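Long-range contacts in putative hexose oxidase (Nonomuraea sp. ATCC 39727, PDB 5AWV), which probably oxidises the sugar of glycopeptide antibiotics such as teicoplanin, using a covalently bound FAD cofactor: residues L179-V184 and V197-R202; E183-N188 and V223-W228; L209-T214 and P500-V505. All coordinates share one frame; numbering follows the deposited sequence.

Interaction 1 of 3, residues L179-V184 and V197-R202; sequences LYAVEV and VATRER
Val-182 and Ala-198 form a hydrogen-bonded pair between strand segments 179-184 and 197-199, which run antiparallel at 163° with their axes 4.7 Å apart. The two belong to a beta hairpin at one margin of the five-stranded antiparallel sheet of the PCMH-type FAD-binding domain, where strand 193-199 is outermost. Val-182 N donates a hydrogen bond to Ala-198 O, and Ala-198 N donates one back to Val-182 O, 2.9 Å away. Further along, Arg-200 N donates a further hydrogen bond to Tyr-180 O just where the second segment leaves the sheet. Tyr-180 and Ala-181 both oppose Trp-228 on the other neighbouring strand, a classic beta bulge.

On one face Ala-181 CB meets Thr-199 CG2, and Glu-183 CG rests on Val-197 CG2 at 3.9 Å; on the other, Val-182 CG2 and Ala-198 CB touch more loosely. The Arg-200 guanidinium turns 71° from the Tyr-180 ring, with NE near the ring edge beside CD1 and one guanidinium face over Tyr-180 CA. Its terminal nitrogens are held elsewhere, NH1 by Arg-230 O and NH2 by Asp-177 O. Thr-199 OG1 accepts from Glu-201 N at 3.0 Å, an ST turn that shapes the exit from the strand, and is also hydrogen-bonded to Asp-204 OD2. Tyr-180 CG lies anti to the backbone N (chi1 171°), a torsion that carries the phenol across to Glu-201. There the carboxylate stands almost perpendicular to the ring, and the Tyr-180 hydroxyl OH donates to the anti lone pair of Glu-201 OE2 at 2.6 Å.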
loop_
_atom_site.group_PDB
_atom_site.type_symbol
_atom_site.label_atom_id
_atom_site.label_comp_id
_atom_site.label_asym_id
_atom_site.label_seq_id
_atom_site.Cartn_x
_atom_site.Cartn_y
_atom_site.Cartn_z
ATOM N N LEU A 179 -8.727 -8.844 -7.336
ATOM C CA LEU A 179 -7.931 -8.454 -8.511
ATOM C C LEU A 179 -8.333 -9.303 -9.708
ATOM O O LEU A 179 -8.034 -10.506 -9.787
ATOM C CB LEU A 179 -6.467 -8.506 -8.257
ATOM C CG LEU A 179 -5.608 -8.078 -9.483
ATOM C CD1 LEU A 179 -5.752 -6.630 -9.908
ATOM C CD2 LEU A 179 -4.183 -8.396 -9.240
ATOM N N TYR A 180 -9.026 -8.679 -10.641
ATOM C CA TYR A 180 -9.558 -9.428 -11.820
ATOM C C TYR A 180 -8.524 -9.407 -12.912
ATOM O O TYR A 180 -8.304 -10.426 -13.586
ATOM C CB TYR A 180 -10.924 -8.835 -12.284
ATOM C CG TYR A 180 -11.384 -9.411 -13.574
ATOM C CD1 TYR A 180 -11.846 -10.719 -13.615
ATOM C CD2 TYR A 180 -11.305 -8.668 -14.790
ATOM C CE1 TYR A 180 -12.242 -11.308 -14.850
ATOM C CE2 TYR A 180 -11.729 -9.238 -15.992
ATOM C CZ TYR A 180 -12.175 -10.569 -16.001
ATOM O OH TYR A 180 -12.603 -11.195 -17.126
ATOM N N ALA A 181 -7.871 -8.266 -13.092
ATOM C CA ALA A 181 -6.894 -8.116 -14.169
ATOM C C ALA A 181 -5.929 -7.030 -13.961
ATOM O O ALA A 181 -6.212 -6.046 -13.265
ATOM C CB ALA A 181 -7.592 -7.859 -15.517
ATOM N N VAL A 182 -4.815 -7.116 -14.647
ATOM C CA VAL A 182 -3.836 -6.083 -14.658
ATOM C C VAL A 182 -3.398 -5.777 -16.090
ATOM O O VAL A 182 -3.287 -6.693 -16.889
ATOM C CB VAL A 182 -2.480 -6.376 -13.982
ATOM C CG1 VAL A 182 -2.498 -6.102 -12.507
ATOM C CG2 VAL A 182 -1.965 -7.810 -14.255
ATOM N N GLU A 183 -3.003 -4.545 -16.331
ATOM C CA GLU A 183 -2.302 -4.096 -17.527
ATOM C C GLU A 183 -0.920 -3.702 -17.118
ATOM O O GLU A 183 -0.715 -2.919 -16.222
ATOM C CB GLU A 183 -2.988 -2.887 -18.185
ATOM C CG GLU A 183 -2.349 -2.495 -19.517
ATOM C CD GLU A 183 -3.008 -1.230 -20.157
ATOM O OE1 GLU A 183 -2.873 -0.066 -19.704
ATOM O OE2 GLU A 183 -3.649 -1.405 -21.146
ATOM N N VAL A 184 0.079 -4.339 -17.721
ATOM C CA VAL A 184 1.463 -4.175 -17.321
ATOM C C VAL A 184 2.308 -3.901 -18.557
ATOM O O VAL A 184 2.117 -4.568 -19.611
ATOM C CB VAL A 184 1.999 -5.473 -16.710
ATOM C CG1 VAL A 184 3.323 -5.205 -15.991
ATOM C CG2 VAL A 184 0.971 -6.045 -15.730
ATOM N N VAL A 197 -2.420 -7.238 -21.101
ATOM C CA VAL A 197 -3.536 -7.309 -20.205
ATOM C C VAL A 197 -3.716 -8.781 -19.795
ATOM O O VAL A 197 -3.955 -9.633 -20.647
ATOM C CB VAL A 197 -4.802 -6.727 -20.824
ATOM C CG1 VAL A 197 -5.992 -6.949 -19.908
ATOM C CG2 VAL A 197 -4.647 -5.250 -21.080
ATOM N N ALA A 198 -3.591 -9.076 -18.505
ATOM C CA ALA A 198 -3.684 -10.444 -17.937
ATOM C C ALA A 198 -4.805 -10.542 -16.940
ATOM O O ALA A 198 -4.968 -9.635 -16.091
ATOM C CB ALA A 198 -2.295 -10.788 -17.287
ATOM N N THR A 199 -5.680 -11.544 -17.045
ATOM C CA THR A 199 -6.813 -11.647 -16.222
ATOM C C THR A 199 -6.811 -12.907 -15.370
ATOM O O THR A 199 -6.073 -13.848 -15.646
ATOM C CB THR A 199 -8.195 -11.680 -16.999
ATOM O OG1 THR A 199 -8.443 -13.022 -17.490
ATOM C CG2 THR A 199 -8.238 -10.682 -18.139
ATOM N N ARG A 200 -7.746 -12.987 -14.449
ATOM C CA ARG A 200 -7.869 -14.206 -13.710
ATOM C C ARG A 200 -8.646 -15.354 -14.360
ATOM O O ARG A 200 -8.741 -16.364 -13.751
ATOM C CB ARG A 200 -8.386 -13.973 -12.327
ATOM C CG ARG A 200 -9.803 -13.869 -12.099
ATOM C CD ARG A 200 -9.995 -13.746 -10.566
ATOM N NE ARG A 200 -11.076 -12.817 -10.394
ATOM C CZ ARG A 200 -11.265 -12.022 -9.330
ATOM N NH1 ARG A 200 -12.331 -11.296 -9.341
ATOM N NH2 ARG A 200 -10.453 -12.039 -8.236
ATOM N N GLU A 201 -9.211 -15.167 -15.549
ATOM C CA GLU A 201 -10.037 -16.193 -16.191
ATOM C C GLU A 201 -9.223 -17.433 -16.464
ATOM O O GLU A 201 -7.982 -17.389 -16.633
ATOM C CB GLU A 201 -10.619 -15.702 -17.514
ATOM C CG GLU A 201 -11.460 -14.453 -17.447
ATOM C CD GLU A 201 -12.879 -14.652 -16.997
ATOM O OE1 GLU A 201 -13.256 -15.810 -16.727
ATOM O OE2 GLU A 201 -13.614 -13.617 -16.939
ATOM N N ARG A 202 -9.962 -18.547 -16.526
ATOM C CA ARG A 202 -9.396 -19.756 -17.077
ATOM C C ARG A 202 -9.141 -19.562 -18.592
ATOM O O ARG A 202 -9.895 -18.865 -19.314
ATOM C CB ARG A 202 -10.293 -20.982 -16.789
ATOM C CG ARG A 202 -9.810 -21.712 -15.540
ATOM C CD ARG A 202 -10.916 -22.397 -14.739
ATOM N NE ARG A 202 -10.415 -23.592 -14.013
ATOM C CZ ARG A 202 -9.649 -23.592 -12.903
ATOM N NH1 ARG A 202 -9.250 -22.455 -12.315
ATOM N NH2 ARG A 202 -9.279 -24.753 -12.361
#

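Interaction 2 of 3, residues E183-N188 and V223-W228; sequences EVVVVN and VVTKYW. With FAD (flavin-adenine dinucleotide), chain M.
Glu-183 and Val-185 pair with Lys-226 and Val-223 across antiparallel strand segments 183-187 and 223-228, whose axes approach to 4.5 Å at 154°. This is an inner pairing of the five-stranded sheet in the FAD-binding part of the chain, and it contains a classic beta bulge: Thr-225 and Lys-226 both face Glu-183. The Glu-183 backbone accordingly receives Thr-225 N at its O and gives its N-H to Lys-226 O, while Val-185 and Val-223 exchange two backbone hydrogen bonds beyond the bulge.

The buried carboxylate of Glu-183 is gripped mainly through OE1. Thr-225 OG1 donates to the anti lone pair of OE1 at 2.7 Å, placed there by a chi1 of 56° that sets the hydroxyl between its own N and carbonyl carbon. Lys-226 runs alongside Glu-183 in the same direction, and its NZ makes a salt bridge to OE1 at 2.9 Å from the syn side, 30° out of the carboxylate plane. Thr-67 adds another hydrogen bond to OE1, and a water joins Glu-183 OE2 to Lys-226 NZ. This cluster would be expected to favour the ionised carboxylate.

Val-224, whose CG1 covers the centre of one face of Tyr-227, turns the backbone edge that faces away from 183-188 to the adenine. It reads the base twice: Val-224 N donates to FAD N1A at 2.9 Å, and FAD N6A donates to Val-224 O at 2.8 Å.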
loop_
_atom_site.group_PDB
_atom_site.type_symbol
_atom_site.label_atom_id
_atom_site.label_comp_id
_atom_site.label_asym_id
_atom_site.label_seq_id
_atom_site.Cartn_x
_atom_site.Cartn_y
_atom_site.Cartn_z
ATOM N N GLU A 183 -3.003 -4.545 -16.331
ATOM C CA GLU A 183 -2.302 -4.096 -17.527
ATOM C C GLU A 183 -0.920 -3.702 -17.118
ATOM O O GLU A 183 -0.715 -2.919 -16.222
ATOM C CB GLU A 183 -2.988 -2.887 -18.185
ATOM C CG GLU A 183 -2.349 -2.495 -19.517
ATOM C CD GLU A 183 -3.008 -1.230 -20.157
ATOM O OE1 GLU A 183 -2.873 -0.066 -19.704
ATOM O OE2 GLU A 183 -3.649 -1.405 -21.146
ATOM N N VAL A 184 0.079 -4.339 -17.721
ATOM C CA VAL A 184 1.463 -4.175 -17.321
ATOM C C VAL A 184 2.308 -3.901 -18.557
ATOM O O VAL A 184 2.117 -4.568 -19.611
ATOM C CB VAL A 184 1.999 -5.473 -16.710
ATOM C CG1 VAL A 184 3.323 -5.205 -15.991
ATOM C CG2 VAL A 184 0.971 -6.045 -15.730
ATOM N N VAL A 185 3.259 -2.983 -18.409
ATOM C CA VAL A 185 4.270 -2.714 -19.406
ATOM C C VAL A 185 5.526 -3.519 -18.991
ATOM O O VAL A 185 6.093 -3.299 -17.927
ATOM C CB VAL A 185 4.557 -1.242 -19.560
ATOM C CG1 VAL A 185 5.759 -0.971 -20.423
ATOM C CG2 VAL A 185 3.333 -0.508 -20.077
ATOM N N VAL A 186 5.868 -4.501 -19.804
ATOM C CA VAL A 186 7.012 -5.367 -19.598
ATOM C C VAL A 186 8.073 -5.177 -20.687
ATOM O O VAL A 186 7.757 -4.649 -21.746
ATOM C CB VAL A 186 6.575 -6.863 -19.609
ATOM C CG1 VAL A 186 5.594 -7.128 -18.462
ATOM C CG2 VAL A 186 5.961 -7.289 -20.966
ATOM N N VAL A 187 9.278 -5.683 -20.440
ATOM C CA VAL A 187 10.405 -5.531 -21.356
ATOM C C VAL A 187 10.842 -6.904 -21.784
ATOM O O VAL A 187 11.205 -7.722 -20.924
ATOM C CB VAL A 187 11.576 -4.858 -20.686
ATOM C CG1 VAL A 187 12.788 -4.864 -21.567
ATOM C CG2 VAL A 187 11.237 -3.409 -20.333
ATOM N N ASN A 188 10.858 -7.171 -23.110
ATOM C CA ASN A 188 11.235 -8.545 -23.576
ATOM C C ASN A 188 12.744 -8.731 -23.673
ATOM O O ASN A 188 13.508 -7.828 -23.390
ATOM C CB ASN A 188 10.513 -8.916 -24.922
ATOM C CG ASN A 188 10.939 -8.045 -26.082
ATOM O OD1 ASN A 188 11.907 -7.324 -26.053
ATOM N ND2 ASN A 188 10.157 -8.075 -27.069
ATOM N N VAL A 223 5.736 -2.347 -15.194
ATOM C CA VAL A 223 4.975 -1.214 -14.674
ATOM C C VAL A 223 3.489 -1.522 -14.796
ATOM O O VAL A 223 2.975 -1.614 -15.885
ATOM C CB VAL A 223 5.294 0.032 -15.431
ATOM C CG1 VAL A 223 4.583 1.262 -14.799
ATOM C CG2 VAL A 223 6.781 0.202 -15.507
ATOM N N VAL A 224 2.783 -1.644 -13.674
ATOM C CA VAL A 224 1.350 -1.777 -13.736
ATOM C C VAL A 224 0.811 -0.424 -14.105
ATOM O O VAL A 224 1.082 0.547 -13.400
ATOM C CB VAL A 224 0.742 -2.173 -12.387
ATOM C CG1 VAL A 224 -0.804 -2.222 -12.478
ATOM C CG2 VAL A 224 1.314 -3.483 -11.944
ATOM N N THR A 225 -0.012 -0.363 -15.164
ATOM C CA THR A 225 -0.645 0.880 -15.578
ATOM C C THR A 225 -2.127 0.912 -15.321
ATOM O O THR A 225 -2.694 2.011 -15.299
ATOM C CB THR A 225 -0.384 1.115 -17.116
ATOM O OG1 THR A 225 -0.851 -0.016 -17.841
ATOM C CG2 THR A 225 1.063 1.229 -17.336
ATOM N N LYS A 226 -2.762 -0.247 -15.129
ATOM C CA LYS A 226 -4.159 -0.363 -14.721
ATOM C C LYS A 226 -4.376 -1.641 -13.861
ATOM O O LYS A 226 -3.795 -2.721 -14.155
ATOM C CB LYS A 226 -5.169 -0.496 -15.919
ATOM C CG LYS A 226 -4.969 0.560 -17.038
ATOM C CD LYS A 226 -6.051 0.442 -18.100
ATOM C CE LYS A 226 -6.100 1.536 -19.174
ATOM N NZ LYS A 226 -4.767 2.081 -19.496
ATOM N N TYR A 227 -5.273 -1.528 -12.887
ATOM C CA TYR A 227 -5.829 -2.678 -12.145
ATOM C C TYR A 227 -7.315 -2.715 -12.389
ATOM O O TYR A 227 -7.930 -1.653 -12.400
ATOM C CB TYR A 227 -5.633 -2.507 -10.645
ATOM C CG TYR A 227 -4.230 -2.563 -10.106
ATOM C CD1 TYR A 227 -3.588 -3.783 -9.882
ATOM C CD2 TYR A 227 -3.555 -1.418 -9.739
ATOM C CE1 TYR A 227 -2.286 -3.847 -9.357
ATOM C CE2 TYR A 227 -2.266 -1.483 -9.148
ATOM C CZ TYR A 227 -1.641 -2.710 -8.974
ATOM O OH TYR A 227 -0.352 -2.807 -8.367
ATOM N N TRP A 228 -7.875 -3.906 -12.599
ATOM C CA TRP A 228 -9.308 -4.091 -12.628
ATOM C C TRP A 228 -9.739 -4.969 -11.496
ATOM O O TRP A 228 -9.208 -6.089 -11.316
ATOM C CB TRP A 228 -9.804 -4.728 -13.939
ATOM C CG TRP A 228 -9.769 -3.812 -15.123
ATOM C CD1 TRP A 228 -10.766 -2.989 -15.570
ATOM C CD2 TRP A 228 -8.718 -3.692 -16.076
ATOM N NE1 TRP A 228 -10.375 -2.362 -16.734
ATOM C CE2 TRP A 228 -9.134 -2.782 -17.063
ATOM C CE3 TRP A 228 -7.455 -4.259 -16.181
ATOM C CZ2 TRP A 228 -8.316 -2.425 -18.177
ATOM C CZ3 TRP A 228 -6.669 -3.952 -17.285
ATOM C CH2 TRP A 228 -7.114 -3.049 -18.281
HETATM P PA FAD M . 5.734 3.333 -3.798
HETATM O O1A FAD M . 6.841 3.709 -2.836
HETATM O O2A FAD M . 5.290 4.258 -4.834
HETATM O O5B FAD M . 6.039 1.929 -4.459
HETATM C C5B FAD M . 6.430 0.740 -3.690
HETATM C C4B FAD M . 7.109 -0.247 -4.587
HETATM O O4B FAD M . 6.273 -0.720 -5.649
HETATM C C3B FAD M . 8.395 0.236 -5.276
HETATM O O3B FAD M . 9.355 -0.815 -5.545
HETATM C C2B FAD M . 7.796 0.778 -6.537
HETATM O O2B FAD M . 8.772 0.909 -7.517
HETATM C C1B FAD M . 6.729 -0.210 -6.871
HETATM N N9A FAD M . 5.684 0.387 -7.668
HETATM C C8A FAD M . 4.936 1.476 -7.444
HETATM N N7A FAD M . 4.002 1.654 -8.404
HETATM C C5A FAD M . 4.125 0.651 -9.263
HETATM C C6A FAD M . 3.491 0.282 -10.547
HETATM N N6A FAD M . 2.530 1.071 -11.020
HETATM N N1A FAD M . 3.918 -0.871 -11.143
HETATM C C2A FAD M . 4.929 -1.624 -10.619
HETATM N N3A FAD M . 5.591 -1.327 -9.467
HETATM C C4A FAD M . 5.240 -0.183 -8.814
HETATM N N1 FAD M . -0.098 -1.763 3.803
HETATM C C2 FAD M . -1.200 -2.512 4.108
HETATM O O2 FAD M . -1.409 -3.572 3.475
HETATM N N3 FAD M . -2.088 -2.140 5.043
HETATM C C4 FAD M . -2.025 -0.937 5.651
HETATM O O4 FAD M . -2.884 -0.582 6.489
HETATM C C4X FAD M . -0.889 -0.056 5.349
HETATM N N5 FAD M . -0.740 1.188 5.928
HETATM C C5X FAD M . 0.262 2.051 5.575
HETATM C C6 FAD M . 0.295 3.332 6.165
HETATM C C7 FAD M . 1.426 4.119 5.818
HETATM C C7M FAD M . 1.560 5.525 6.457
HETATM C C8 FAD M . 2.477 3.680 4.817
HETATM C C8M FAD M . 3.504 4.644 4.272
HETATM C C9 FAD M . 2.332 2.408 4.222
HETATM C C9A FAD M . 1.303 1.586 4.580
HETATM N N10 FAD M . 1.135 0.288 4.027
HETATM C C10 FAD M . 0.065 -0.531 4.350
HETATM C "C1'" FAD M . 2.147 -0.265 3.068
HETATM C "C2'" FAD M . 1.773 -0.072 1.647
HETATM O "O2'" FAD M . 0.827 -1.080 1.346
HETATM C "C3'" FAD M . 3.028 -0.330 0.901
HETATM O "O3'" FAD M . 3.969 0.625 1.396
HETATM C "C4'" FAD M . 2.800 -0.139 -0.624
HETATM O "O4'" FAD M . 3.844 -0.852 -1.291
HETATM C "C5'" FAD M . 2.912 1.329 -0.949
HETATM O "O5'" FAD M . 2.580 1.561 -2.331
HETATM P P FAD M . 2.900 2.962 -2.963
HETATM O O1P FAD M . 2.405 3.013 -4.325
HETATM O O2P FAD M . 2.460 4.111 -2.099
HETATM O O3P FAD M . 4.493 2.964 -2.801
HETATM O O HOH W 1 -4.349 0.776 -22.454
#

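Interaction 3 of 3, residues L209-T214 and P500-V505; sequences LWWAHT and PRLRKV
Trp-211 and Arg-501 stack where helix 207-212 meets helix 499-509, a helix-to-helix contact joining the FAD-binding part of the chain to its C-terminal berberine-like region. The guanidinium of Arg-501 lies flat on the indole, the planes only 14° apart. Its CZ sits 3.8 Å from the centroid of the Trp-211 five-membered ring, a cation-pi contact over the face. Nearer the backbone, Arg-501 CD lies over the six-membered ring of Trp-211, 3.6 Å from its centroid, as a CH-pi contact. One extended arginine therefore spans both rings of the indole, because the chain is stretched from CG to NE after a chi1 of -173°. Trp-211 NE1 is engaged elsewhere, donating to Ala-413 O.

Apolar packing continues the contact beside the stack. Leu-502 crosses the indole at about a right angle and brings CD2 to 3.5 Å from Trp-211 CZ3. The same methyl reaches Ala-212 CB, which also meets Val-505 CG1 at 3.8 Å; this small residue thus lies against two branched side chains of the facing helix. Val-505 CG1 extends the apolar patch to Leu-209 CD1.

Within 209-214, side chains bond back to the backbone. His-213 ND1 donates to Leu-209 O at 2.7 Å, nearly in the imidazole plane. Trp-211 O accepts from both Thr-214 N and Thr-214 OG1, the hydroxyl lying in the carbonyl plane on a lone pair, 2.6 Å away.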
loop_
_atom_site.group_PDB
_atom_site.type_symbol
_atom_site.label_atom_id
_atom_site.label_comp_id
_atom_site.label_asym_id
_atom_site.label_seq_id
_atom_site.Cartn_x
_atom_site.Cartn_y
_atom_site.Cartn_z
ATOM N N LEU A 209 1.162 -13.970 -15.233
ATOM C CA LEU A 209 1.368 -12.570 -14.939
ATOM C C LEU A 209 0.323 -11.964 -13.969
ATOM O O LEU A 209 0.719 -11.145 -13.116
ATOM C CB LEU A 209 1.465 -11.700 -16.215
ATOM C CG LEU A 209 1.945 -10.265 -16.039
ATOM C CD1 LEU A 209 3.382 -10.273 -15.566
ATOM C CD2 LEU A 209 1.844 -9.514 -17.338
ATOM N N TRP A 210 -0.941 -12.253 -14.184
ATOM C CA TRP A 210 -2.070 -11.817 -13.349
ATOM C C TRP A 210 -1.731 -12.398 -11.935
ATOM O O TRP A 210 -1.742 -11.711 -10.934
ATOM C CB TRP A 210 -3.397 -12.400 -13.803
ATOM C CG TRP A 210 -4.372 -12.413 -12.694
ATOM C CD1 TRP A 210 -5.038 -11.330 -12.220
ATOM C CD2 TRP A 210 -4.696 -13.521 -11.814
ATOM N NE1 TRP A 210 -5.768 -11.702 -11.104
ATOM C CE2 TRP A 210 -5.548 -13.023 -10.820
ATOM C CE3 TRP A 210 -4.329 -14.867 -11.772
ATOM C CZ2 TRP A 210 -6.106 -13.829 -9.826
ATOM C CZ3 TRP A 210 -4.835 -15.657 -10.783
ATOM C CH2 TRP A 210 -5.719 -15.136 -9.786
ATOM N N TRP A 211 -1.507 -13.711 -11.874
ATOM C CA TRP A 211 -1.221 -14.360 -10.592
ATOM C C TRP A 211 -0.017 -13.685 -9.815
ATOM O O TRP A 211 -0.132 -13.438 -8.603
ATOM C CB TRP A 211 -0.988 -15.893 -10.763
ATOM C CG TRP A 211 -0.645 -16.614 -9.478
ATOM C CD1 TRP A 211 -1.504 -17.136 -8.591
ATOM C CD2 TRP A 211 0.643 -16.747 -8.921
ATOM N NE1 TRP A 211 -0.806 -17.738 -7.541
ATOM C CE2 TRP A 211 0.505 -17.436 -7.691
ATOM C CE3 TRP A 211 1.905 -16.392 -9.359
ATOM C CZ2 TRP A 211 1.606 -17.810 -6.906
ATOM C CZ3 TRP A 211 3.026 -16.727 -8.554
ATOM C CH2 TRP A 211 2.853 -17.471 -7.367
ATOM N N ALA A 212 1.039 -13.299 -10.486
ATOM C CA ALA A 212 2.145 -12.752 -9.823
ATOM C C ALA A 212 1.819 -11.392 -9.158
ATOM O O ALA A 212 2.554 -10.945 -8.251
ATOM C CB ALA A 212 3.293 -12.587 -10.727
ATOM N N HIS A 213 0.823 -10.696 -9.698
ATOM C CA HIS A 213 0.400 -9.423 -9.155
ATOM C C HIS A 213 -0.607 -9.534 -8.047
ATOM O O HIS A 213 -1.070 -8.481 -7.559
ATOM C CB HIS A 213 -0.120 -8.530 -10.277
ATOM C CG HIS A 213 0.957 -8.003 -11.149
ATOM N ND1 HIS A 213 1.420 -8.662 -12.276
ATOM C CD2 HIS A 213 1.734 -6.917 -11.005
ATOM C CE1 HIS A 213 2.440 -7.988 -12.769
ATOM N NE2 HIS A 213 2.636 -6.918 -12.015
ATOM N N THR A 214 -0.965 -10.735 -7.616
ATOM C CA THR A 214 -1.806 -10.993 -6.442
ATOM C C THR A 214 -0.918 -11.177 -5.161
ATOM O O THR A 214 -1.172 -11.997 -4.357
ATOM C CB THR A 214 -2.745 -12.214 -6.589
ATOM O OG1 THR A 214 -1.985 -13.428 -6.726
ATOM C CG2 THR A 214 -3.576 -12.047 -7.774
ATOM N N PRO A 500 8.899 -20.323 -6.109
ATOM C CA PRO A 500 9.305 -20.956 -7.378
ATOM C C PRO A 500 8.468 -20.464 -8.541
ATOM O O PRO A 500 9.018 -20.130 -9.569
ATOM C CB PRO A 500 9.161 -22.485 -7.106
ATOM C CG PRO A 500 9.347 -22.587 -5.609
ATOM C CD PRO A 500 8.750 -21.299 -5.025
ATOM N N ARG A 501 7.159 -20.426 -8.399
ATOM C CA ARG A 501 6.323 -19.870 -9.448
ATOM C C ARG A 501 6.580 -18.395 -9.723
ATOM O O ARG A 501 6.675 -17.991 -10.894
ATOM C CB ARG A 501 4.875 -20.097 -9.145
ATOM C CG ARG A 501 4.004 -19.661 -10.330
ATOM C CD ARG A 501 2.594 -20.053 -10.059
ATOM N NE ARG A 501 1.784 -19.678 -11.196
ATOM C CZ ARG A 501 0.481 -19.653 -11.183
ATOM N NH1 ARG A 501 -0.214 -19.991 -10.103
ATOM N NH2 ARG A 501 -0.125 -19.313 -12.287
ATOM N N LEU A 502 6.792 -17.599 -8.680
ATOM C CA LEU A 502 7.148 -16.204 -8.927
ATOM C C LEU A 502 8.460 -16.055 -9.683
ATOM O O LEU A 502 8.600 -15.192 -10.569
ATOM C CB LEU A 502 7.230 -15.380 -7.659
ATOM C CG LEU A 502 5.951 -15.167 -6.902
ATOM C CD1 LEU A 502 6.268 -14.808 -5.452
ATOM C CD2 LEU A 502 5.120 -14.066 -7.555
ATOM N N ARG A 503 9.434 -16.935 -9.384
ATOM C CA ARG A 503 10.678 -16.884 -10.171
ATOM C C ARG A 503 10.461 -17.229 -11.693
ATOM O O ARG A 503 11.058 -16.637 -12.547
ATOM C CB ARG A 503 11.779 -17.725 -9.459
ATOM C CG ARG A 503 12.994 -17.908 -10.289
ATOM C CD ARG A 503 14.120 -18.518 -9.500
ATOM N NE ARG A 503 14.726 -17.607 -8.561
ATOM C CZ ARG A 503 15.669 -17.971 -7.707
ATOM N NH1 ARG A 503 16.064 -19.245 -7.657
ATOM N NH2 ARG A 503 16.210 -17.090 -6.886
ATOM N N LYS A 504 9.596 -18.169 -12.000
ATOM C CA LYS A 504 9.249 -18.482 -13.391
ATOM C C LYS A 504 8.583 -17.308 -14.088
ATOM O O LYS A 504 8.934 -16.976 -15.228
ATOM C CB LYS A 504 8.407 -19.734 -13.457
ATOM C CG LYS A 504 9.265 -20.956 -13.131
ATOM C CD LYS A 504 8.431 -22.193 -12.982
ATOM C CE LYS A 504 9.332 -23.423 -12.875
ATOM N NZ LYS A 504 8.441 -24.606 -12.945
ATOM N N VAL A 505 7.703 -16.582 -13.383
ATOM C CA VAL A 505 7.086 -15.369 -13.931
ATOM C C VAL A 505 8.061 -14.281 -14.248
ATOM O O VAL A 505 8.035 -13.679 -15.356
ATOM C CB VAL A 505 5.940 -14.818 -13.067
ATOM C CG1 VAL A 505 5.291 -13.651 -13.766
ATOM C CG2 VAL A 505 4.897 -15.874 -12.913
#

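Overall arrangement
Followed from the N terminus, strand 179-187 opens interactions 1 and 2, which share Glu-183 and Val-184. Interaction 1 closes first, as a short hairpin with strand 193-199. Helix 207-212 comes next and opens interaction 3, before strand 223-229 returns to the other side of strand 179-187 and closes interaction 2. Interactions 2 and 3 therefore cross in sequence, whereas 1 and 3 stand in series; interaction 3 closes 286 residues after its first segment, at helix 499-509. In space, helix 207-212 and the residues just after it pack on the sheet through Leu-209, Trp-210 and His-213, linking the sheet that carries the adenine-binding strand 223-229 to helix 499-509.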